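Local coordinates for protein cyanophycinase-like exopeptidase (actinobacterium SCGC AAA027-L06, PDB 6NQC) that probably hydrolyses peptide bonds as a serine exopeptidase related to cyanophycinase, in peptidase family S51, at residues A[60-65]-A[95-100]; A[117-122]-A[138-143]; A[126-131]-A[157-162]. One frame throughout, in Å; residues are numbered along the deposited sequence.

Contact 1: A[60-65]-A[95-100]; sequences QIPTAA and PVLKRE
Thr-63 and Val-96 meet where the chain leaves two neighbouring parallel strands, 57-61 and 90-93, of the central sheet in this alpha/beta fold; helix 70-87 makes the crossover between the two strands, so the contact lies at the C-terminal ends of the strands of a beta-alpha-beta crossover. The hydroxyl OG1 of Thr-63 donates to the carbonyl O of Val-96 over 2.7 Å. It comes in at a C=O...O angle of 140° and tilted 17° from the carbonyl plane. Thr-63 meets that oxygen with more than its hydroxyl: Thr-63 CG2 is 3.3 Å from Val-96 O, and the CA-H of Thr-63 makes a long, bent contact of the same length. Having OG1 beside the backbone N and anti to the carbonyl carbon (chi1 -50°) turns the hydroxyl to Val-96, while CG2, anti to the backbone N, stays close to Val-96 O. OG1 also lies against the valine's own side chain, 3.6 Å from Val-96 CB, where the two side chains cross at a slant.

A looser apolar touch joins Pro-62 to Leu-97, whose CG and CD2 atoms respectively are 4.5 Å apart. The leucine sets off away from the 60-65 segment, but its end swings back toward the proline ring.

Further out, Leu-97 N is bonded to a carboxylate oxygen of Asp-101, which holds the loop on the Val-96 side. Leu-127 and Thr-130 of helix 124-131 pack on Thr-63, while Leu-131 covers Val-96. Within the 60-65 segment, the short 3-10 turn carrying Thr-63 is closed by Ala-65 N, which donates to Pro-62 O at 2.7 Å.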
loop_
_atom_site.group_PDB
_atom_site.type_symbol
_atom_site.label_atom_id
_atom_site.label_comp_id
_atom_site.label_asym_id
_atom_site.label_seq_id
_atom_site.Cartn_x
_atom_site.Cartn_y
_atom_site.Cartn_z
ATOM N N GLN A 60 4.741 6.306 8.454
ATOM C CA GLN A 60 3.888 5.134 8.658
ATOM C C GLN A 60 2.481 5.589 9.001
ATOM O O GLN A 60 2.287 6.411 9.898
ATOM C CB GLN A 60 4.462 4.242 9.752
ATOM C CG GLN A 60 5.820 3.743 9.375
ATOM C CD GLN A 60 6.567 3.106 10.515
ATOM O OE1 GLN A 60 6.081 3.067 11.649
ATOM N NE2 GLN A 60 7.745 2.560 10.207
ATOM N N ILE A 61 1.514 5.113 8.230
ATOM C CA ILE A 61 0.132 5.567 8.353
ATOM C C ILE A 61 -0.743 4.366 8.688
ATOM O O ILE A 61 -0.913 3.431 7.869
ATOM C CB ILE A 61 -0.333 6.292 7.080
ATOM C CG1 ILE A 61 0.545 7.523 6.851
ATOM C CG2 ILE A 61 -1.771 6.668 7.223
ATOM C CD1 ILE A 61 0.190 8.329 5.665
ATOM N N PRO A 62 -1.290 4.334 9.910
ATOM C CA PRO A 62 -1.995 3.144 10.378
ATOM C C PRO A 62 -3.500 3.305 10.336
ATOM O O PRO A 62 -4.214 2.578 11.020
ATOM C CB PRO A 62 -1.504 3.042 11.831
ATOM C CG PRO A 62 -1.544 4.491 12.239
ATOM C CD PRO A 62 -1.068 5.285 11.022
ATOM N N THR A 63 -3.986 4.243 9.548
ATOM C CA THR A 63 -5.400 4.564 9.553
ATOM C C THR A 63 -6.308 3.383 9.292
ATOM O O THR A 63 -7.448 3.372 9.766
ATOM C CB THR A 63 -5.660 5.648 8.478
ATOM O OG1 THR A 63 -4.720 6.701 8.684
ATOM C CG2 THR A 63 -7.083 6.179 8.554
ATOM N N ALA A 64 -5.854 2.380 8.516
ATOM C CA ALA A 64 -6.644 1.171 8.330
ATOM C C ALA A 64 -7.015 0.543 9.665
ATOM O O ALA A 64 -8.028 -0.149 9.733
ATOM C CB ALA A 64 -5.901 0.150 7.462
ATOM N N ALA A 65 -6.226 0.784 10.720
ATOM C CA ALA A 65 -6.477 0.211 12.025
ATOM C C ALA A 65 -7.100 1.213 12.979
ATOM O O ALA A 65 -7.111 0.968 14.189
ATOM C CB ALA A 65 -5.179 -0.348 12.601
ATOM N N PRO A 95 -0.570 9.393 13.609
ATOM C CA PRO A 95 -1.762 8.727 14.233
ATOM C C PRO A 95 -3.072 9.294 13.688
ATOM O O PRO A 95 -3.785 9.978 14.354
ATOM C CB PRO A 95 -1.556 9.070 15.712
ATOM C CG PRO A 95 -0.773 10.364 15.733
ATOM C CD PRO A 95 0.133 10.305 14.540
ATOM N N VAL A 96 -3.314 9.046 12.398
ATOM C CA VAL A 96 -4.522 9.536 11.736
ATOM C C VAL A 96 -5.555 8.425 11.874
ATOM O O VAL A 96 -5.524 7.435 11.146
ATOM C CB VAL A 96 -4.273 9.913 10.279
ATOM C CG1 VAL A 96 -5.567 10.211 9.555
ATOM C CG2 VAL A 96 -3.351 11.121 10.217
ATOM N N LEU A 97 -6.455 8.571 12.843
ATOM C CA LEU A 97 -7.344 7.473 13.182
ATOM C C LEU A 97 -8.784 7.713 12.773
ATOM O O LEU A 97 -9.556 6.750 12.693
ATOM C CB LEU A 97 -7.285 7.197 14.681
ATOM C CG LEU A 97 -5.892 7.065 15.283
ATOM C CD1 LEU A 97 -5.993 6.669 16.752
ATOM C CD2 LEU A 97 -5.023 6.068 14.536
ATOM N N LYS A 98 -9.158 8.961 12.525
ATOM C CA LYS A 98 -10.484 9.315 12.038
ATOM C C LYS A 98 -10.296 10.467 11.060
ATOM O O LYS A 98 -9.247 11.103 11.015
ATOM C CB LYS A 98 -11.434 9.682 13.197
ATOM C CG LYS A 98 -10.952 10.845 14.059
ATOM C CD LYS A 98 -11.790 11.012 15.340
ATOM C CE LYS A 98 -11.453 12.338 16.044
ATOM N NZ LYS A 98 -10.014 12.415 16.460
ATOM N N ARG A 99 -11.354 10.769 10.316
ATOM C CA ARG A 99 -11.236 11.652 9.169
ATOM C C ARG A 99 -10.846 13.067 9.582
ATOM O O ARG A 99 -10.103 13.739 8.854
ATOM C CB ARG A 99 -12.558 11.616 8.391
ATOM C CG ARG A 99 -12.521 12.399 7.130
ATOM C CD ARG A 99 -13.699 12.097 6.218
ATOM N NE ARG A 99 -13.643 12.984 5.057
ATOM C CZ ARG A 99 -13.137 12.650 3.881
ATOM N NH1 ARG A 99 -12.656 11.430 3.683
ATOM N NH2 ARG A 99 -13.117 13.542 2.899
ATOM N N GLU A 100 -11.296 13.529 10.750
ATOM C CA GLU A 100 -10.889 14.843 11.220
ATOM C C GLU A 100 -9.370 14.962 11.303
ATOM O O GLU A 100 -8.812 16.026 11.012
ATOM C CB GLU A 100 -11.515 15.118 12.589
ATOM C CG GLU A 100 -13.031 14.862 12.675
ATOM C CD GLU A 100 -13.406 13.368 12.802
ATOM O OE1 GLU A 100 -13.471 12.870 13.927
ATOM O OE2 GLU A 100 -13.636 12.693 11.767
#

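Contact 2: A[117-122]-A[138-143]; sequences IYFSGG and QGIYEN
The amide of Asn-143 is gripped at both ends while Ile-117 comes over one face of it, near ND2: ND2 donates to the carbonyl O of Ala-114, OD1 accepts from the ammonium of Lys-54, and the methyl CD1 of Ile-117 sits 3.3 Å from Asn-143 ND2, off the plane of the amide. The two polar bonds probably fix the rotation of this buried group, so that it presents the same face to the isoleucine. With CG anti to the backbone N (chi1 -173°), the asparagine reaches from its helix toward the strand.

One turn earlier, Ile-140 supplies the apolar half. Its CG2 is placed between the two branches of Ile-117, 3.9 Å from CD1 and 4.0 Å from CG2, and the two isoleucines pass each other at a slant. The longer branch of Ile-140 reaches on toward Phe-119, the two side chains coming from opposite directions, and its CD1 comes within 4.0 Å of Phe-119 CZ, approaching the ring obliquely. Ile-117 and Phe-119, two residues apart, both touch Ile-140.

Leu-150 and Ile-61, from the strands on either side of 116-119, also touch Ile-140, and Val-111 packs on it too. The axes of the segments 138-143 and 117-119 come within 10.7 Å, at 127° between their directions. This is a helix packed over one face of a parallel sheet within a beta-alpha-beta crossover: strand 116-119, the helices 124-131 and 135-145, then strand 149-153 beside the first, consistent with the three-layer, glutamine amidotransferase-like alpha/beta fold of family S51.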
loop_
_atom_site.group_PDB
_atom_site.type_symbol
_atom_site.label_atom_id
_atom_site.label_comp_id
_atom_site.label_asym_id
_atom_site.label_seq_id
_atom_site.Cartn_x
_atom_site.Cartn_y
_atom_site.Cartn_z
ATOM N N ILE A 117 6.187 6.538 2.239
ATOM C CA ILE A 117 4.919 6.598 2.954
ATOM C C ILE A 117 4.304 5.215 2.845
ATOM O O ILE A 117 4.236 4.662 1.739
ATOM C CB ILE A 117 4.008 7.694 2.381
ATOM C CG1 ILE A 117 4.687 9.051 2.541
ATOM C CG2 ILE A 117 2.674 7.683 3.049
ATOM C CD1 ILE A 117 3.958 10.147 1.762
ATOM N N TYR A 118 3.942 4.615 3.990
ATOM C CA TYR A 118 3.489 3.226 4.082
ATOM C C TYR A 118 2.105 3.164 4.721
ATOM O O TYR A 118 1.921 3.674 5.824
ATOM C CB TYR A 118 4.492 2.401 4.911
ATOM C CG TYR A 118 4.482 0.937 4.605
ATOM C CD1 TYR A 118 3.444 0.119 5.078
ATOM C CD2 TYR A 118 5.474 0.352 3.816
ATOM C CE1 TYR A 118 3.422 -1.222 4.796
ATOM C CE2 TYR A 118 5.432 -0.995 3.517
ATOM C CZ TYR A 118 4.391 -1.775 4.025
ATOM O OH TYR A 118 4.306 -3.126 3.765
ATOM N N PHE A 119 1.123 2.567 4.012
ATOM C CA PHE A 119 -0.171 2.247 4.611
ATOM C C PHE A 119 -0.110 0.826 5.166
ATOM O O PHE A 119 0.006 -0.130 4.400
ATOM C CB PHE A 119 -1.318 2.338 3.596
ATOM C CG PHE A 119 -1.568 3.711 3.078
ATOM C CD1 PHE A 119 -1.969 4.725 3.928
ATOM C CD2 PHE A 119 -1.433 3.987 1.732
ATOM C CE1 PHE A 119 -2.219 6.012 3.440
ATOM C CE2 PHE A 119 -1.659 5.263 1.237
ATOM C CZ PHE A 119 -2.048 6.289 2.099
ATOM N N SER A 120 -0.205 0.667 6.485
ATOM C CA SER A 120 -0.259 -0.674 7.053
ATOM C C SER A 120 -1.697 -1.211 7.023
ATOM O O SER A 120 -2.644 -0.537 6.586
ATOM C CB SER A 120 0.316 -0.694 8.465
ATOM O OG SER A 120 -0.233 0.338 9.260
ATOM N N GLY A 121 -1.833 -2.461 7.459
ATOM C CA GLY A 121 -3.057 -3.218 7.285
ATOM C C GLY A 121 -4.154 -2.865 8.304
ATOM O O GLY A 121 -3.962 -2.109 9.257
ATOM N N GLY A 122 -5.327 -3.426 8.048
ATOM C CA GLY A 122 -6.519 -3.198 8.819
ATOM C C GLY A 122 -7.762 -3.331 7.948
ATOM O O GLY A 122 -7.932 -4.302 7.213
ATOM N N GLN A 138 -4.043 14.293 -0.475
ATOM C CA GLN A 138 -3.474 15.104 -1.545
ATOM C C GLN A 138 -1.973 15.318 -1.307
ATOM O O GLN A 138 -1.173 15.245 -2.247
ATOM C CB GLN A 138 -4.237 16.420 -1.660
ATOM C CG GLN A 138 -3.968 17.195 -2.938
ATOM C CD GLN A 138 -4.175 16.357 -4.182
ATOM O OE1 GLN A 138 -4.984 15.425 -4.189
ATOM N NE2 GLN A 138 -3.417 16.657 -5.233
ATOM N N GLY A 139 -1.569 15.565 -0.058
ATOM C CA GLY A 139 -0.144 15.612 0.268
ATOM C C GLY A 139 0.611 14.335 -0.062
ATOM O O GLY A 139 1.701 14.371 -0.650
ATOM N N ILE A 140 0.063 13.192 0.334
ATOM C CA ILE A 140 0.696 11.910 0.026
ATOM C C ILE A 140 0.831 11.725 -1.482
ATOM O O ILE A 140 1.875 11.282 -1.984
ATOM C CB ILE A 140 -0.109 10.760 0.664
ATOM C CG1 ILE A 140 -0.122 10.915 2.178
ATOM C CG2 ILE A 140 0.458 9.391 0.225
ATOM C CD1 ILE A 140 -1.157 10.085 2.877
ATOM N N TYR A 141 -0.218 12.089 -2.225
ATOM C CA TYR A 141 -0.209 11.965 -3.665
ATOM C C TYR A 141 0.862 12.850 -4.281
ATOM O O TYR A 141 1.664 12.398 -5.109
ATOM C CB TYR A 141 -1.595 12.337 -4.214
ATOM C CG TYR A 141 -1.686 12.303 -5.715
ATOM C CD1 TYR A 141 -1.739 11.103 -6.391
ATOM C CD2 TYR A 141 -1.678 13.468 -6.462
ATOM C CE1 TYR A 141 -1.810 11.046 -7.761
ATOM C CE2 TYR A 141 -1.732 13.419 -7.838
ATOM C CZ TYR A 141 -1.814 12.198 -8.488
ATOM O OH TYR A 141 -1.885 12.128 -9.871
ATOM N N GLU A 142 0.913 14.111 -3.857
ATOM C CA GLU A 142 1.944 15.018 -4.335
ATOM C C GLU A 142 3.336 14.505 -4.002
ATOM O O GLU A 142 4.253 14.595 -4.839
ATOM C CB GLU A 142 1.733 16.404 -3.734
ATOM C CG GLU A 142 0.579 17.221 -4.358
ATOM C CD GLU A 142 0.243 18.429 -3.500
ATOM O OE1 GLU A 142 1.053 18.794 -2.609
ATOM O OE2 GLU A 142 -0.840 18.996 -3.705
ATOM N N ASN A 143 3.523 13.974 -2.791
ATOM C CA ASN A 143 4.826 13.419 -2.430
ATOM C C ASN A 143 5.217 12.278 -3.362
ATOM O O ASN A 143 6.341 12.229 -3.895
ATOM C CB ASN A 143 4.804 12.959 -0.967
ATOM C CG ASN A 143 6.187 12.533 -0.471
ATOM O OD1 ASN A 143 7.083 13.342 -0.338
ATOM N ND2 ASN A 143 6.344 11.256 -0.185
#

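Contact 3: A[126-131]-A[157-162]; sequences YLADTL and AMVLST
Leu-127 lays its side chain across Val-159, joining helix 124-131 to the turn that ends helix 155-158, the short helix following what is probably the nucleophile elbow (GxSxG) of this serine peptidase fold. Starting at the root, Leu-127 CB is 3.9 Å from Val-159 CG1. The next atom, CG of Leu-127, lies against both methyls of Val-159, 3.9 Å from CG2 and 4.0 Å from CG1. At the tip, CD2 presses on Val-159 CG2 at 3.4 Å, tighter than carbon atoms usually pack. The two side chains cross at about a right angle.

On the valine side, chi1 of -61° puts CG2 between the backbone N and the carbonyl carbon, the crowded position, and CG1 beside the N. CG1 then serves a second partner, Ala-128, lying 3.9 Å from its backbone N and 4.1 Å from its CB.

Phe-178 and Pro-124 also pack on Val-159, and Leu-127 touches the putative elbow itself. The far flank of the helix is held internally: Tyr-126 O takes two donors from opposite faces of its plane, the N and the OG1 of Thr-130. That same OG1 stands 3.3 Å above the plane of the Tyr-126 ring, over its centre.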
loop_
_atom_site.group_PDB
_atom_site.type_symbol
_atom_site.label_atom_id
_atom_site.label_comp_id
_atom_site.label_asym_id
_atom_site.label_seq_id
_atom_site.Cartn_x
_atom_site.Cartn_y
_atom_site.Cartn_z
ATOM N N TYR A 126 -12.514 1.311 5.897
ATOM C CA TYR A 126 -12.266 2.441 6.782
ATOM C C TYR A 126 -11.094 3.284 6.280
ATOM O O TYR A 126 -11.148 4.519 6.330
ATOM C CB TYR A 126 -12.025 1.949 8.207
ATOM C CG TYR A 126 -11.971 3.064 9.232
ATOM C CD1 TYR A 126 -13.116 3.737 9.615
ATOM C CD2 TYR A 126 -10.753 3.435 9.824
ATOM C CE1 TYR A 126 -13.084 4.762 10.550
ATOM C CE2 TYR A 126 -10.688 4.473 10.755
ATOM C CZ TYR A 126 -11.868 5.134 11.114
ATOM O OH TYR A 126 -11.840 6.164 12.035
ATOM N N LEU A 127 -10.022 2.629 5.805
ATOM C CA LEU A 127 -8.878 3.365 5.300
ATOM C C LEU A 127 -9.327 4.300 4.196
ATOM O O LEU A 127 -9.062 5.508 4.237
ATOM C CB LEU A 127 -7.803 2.408 4.787
ATOM C CG LEU A 127 -6.573 3.095 4.146
ATOM C CD1 LEU A 127 -6.033 4.211 5.058
ATOM C CD2 LEU A 127 -5.488 2.087 3.830
ATOM N N ALA A 128 -10.048 3.750 3.207
ATOM C CA ALA A 128 -10.515 4.534 2.079
ATOM C C ALA A 128 -11.455 5.658 2.513
ATOM O O ALA A 128 -11.270 6.825 2.130
ATOM C CB ALA A 128 -11.239 3.622 1.087
ATOM N N ASP A 129 -12.501 5.319 3.265
ATOM C CA ASP A 129 -13.481 6.333 3.663
ATOM C C ASP A 129 -12.850 7.439 4.509
ATOM O O ASP A 129 -13.277 8.589 4.440
ATOM C CB ASP A 129 -14.616 5.686 4.441
ATOM C CG ASP A 129 -15.548 4.843 3.568
ATOM O OD1 ASP A 129 -15.557 5.008 2.330
ATOM O OD2 ASP A 129 -16.249 3.989 4.134
ATOM N N THR A 130 -11.796 7.127 5.264
ATOM C CA THR A 130 -11.220 8.104 6.174
ATOM C C THR A 130 -10.285 9.070 5.466
ATOM O O THR A 130 -10.272 10.253 5.821
ATOM C CB THR A 130 -10.490 7.401 7.329
ATOM O OG1 THR A 130 -11.438 6.676 8.131
ATOM C CG2 THR A 130 -9.831 8.378 8.212
ATOM N N LEU A 131 -9.531 8.623 4.453
ATOM C CA LEU A 131 -8.578 9.505 3.794
ATOM C C LEU A 131 -9.027 10.017 2.432
ATOM O O LEU A 131 -8.387 10.943 1.898
ATOM C CB LEU A 131 -7.224 8.817 3.609
ATOM C CG LEU A 131 -6.576 8.351 4.921
ATOM C CD1 LEU A 131 -5.213 7.717 4.670
ATOM C CD2 LEU A 131 -6.505 9.477 5.944
ATOM N N ALA A 157 -2.810 -2.025 0.360
ATOM C CA ALA A 157 -2.717 -2.265 -1.064
ATOM C C ALA A 157 -4.089 -2.213 -1.737
ATOM O O ALA A 157 -4.222 -1.719 -2.865
ATOM C CB ALA A 157 -2.043 -3.608 -1.306
ATOM N N MET A 158 -5.136 -2.704 -1.066
ATOM C CA MET A 158 -6.470 -2.740 -1.688
ATOM C C MET A 158 -6.985 -1.341 -1.991
ATOM O O MET A 158 -7.671 -1.115 -3.004
ATOM C CB MET A 158 -7.454 -3.488 -0.777
ATOM C CG MET A 158 -7.081 -4.967 -0.581
ATOM S SD MET A 158 -8.092 -5.837 0.632
ATOM C CE MET A 158 -9.712 -5.747 -0.176
ATOM N N VAL A 159 -6.661 -0.371 -1.132
ATOM C CA VAL A 159 -7.290 0.936 -1.307
ATOM C C VAL A 159 -6.616 1.766 -2.395
ATOM O O VAL A 159 -7.101 2.850 -2.724
ATOM C CB VAL A 159 -7.289 1.772 -0.017
ATOM C CG1 VAL A 159 -8.072 1.077 1.099
ATOM C CG2 VAL A 159 -5.853 2.016 0.436
ATOM N N LEU A 160 -5.532 1.280 -2.989
ATOM C CA LEU A 160 -4.857 2.025 -4.049
ATOM C C LEU A 160 -5.579 1.914 -5.404
ATOM O O LEU A 160 -5.337 2.753 -6.281
ATOM C CB LEU A 160 -3.398 1.540 -4.172
ATOM C CG LEU A 160 -2.587 1.634 -2.875
ATOM C CD1 LEU A 160 -1.174 1.157 -3.032
ATOM C CD2 LEU A 160 -2.658 3.060 -2.331
ATOM N N SER A 161 -6.458 0.921 -5.567
ATOM C CA SER A 161 -7.279 0.772 -6.760
ATOM C C SER A 161 -8.420 1.793 -6.753
ATOM O O SER A 161 -8.595 2.580 -5.811
ATOM C CB SER A 161 -7.880 -0.633 -6.823
ATOM O OG SER A 161 -6.888 -1.610 -7.037
ATOM N N THR A 162 -9.230 1.746 -7.816
ATOM C CA THR A 162 -10.373 2.652 -7.900
ATOM C C THR A 162 -11.493 2.210 -6.960
ATOM O O THR A 162 -12.245 3.051 -6.467
ATOM C CB THR A 162 -10.948 2.724 -9.340
ATOM O OG1 THR A 162 -11.361 1.407 -9.766
ATOM C CG2 THR A 162 -9.943 3.316 -10.299
#

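From the N terminus, contact 1 comes first: strand 57-61 leads into helix 70-87 and strand 90-93, and the pairing of 60-65 with 95-100 closes that excursion before the other two open. Contacts 2 and 3 cross, since 126-131 falls between the segments of contact 2 and 157-162 lies beyond them. Contact 2 sets helix 135-145 on the sheet; contact 3 joins helix 124-131 to the region after strand 149-153. Backbone bonds from Ile-61 to Tyr-118 and Ser-120 link contacts 1 and 2, a weak bond from Arg-99 NH1 to Asp-129 O links contacts 1 and 3, and Phe-119 packs on Leu-127 and Leu-131 between contacts 2 and 3.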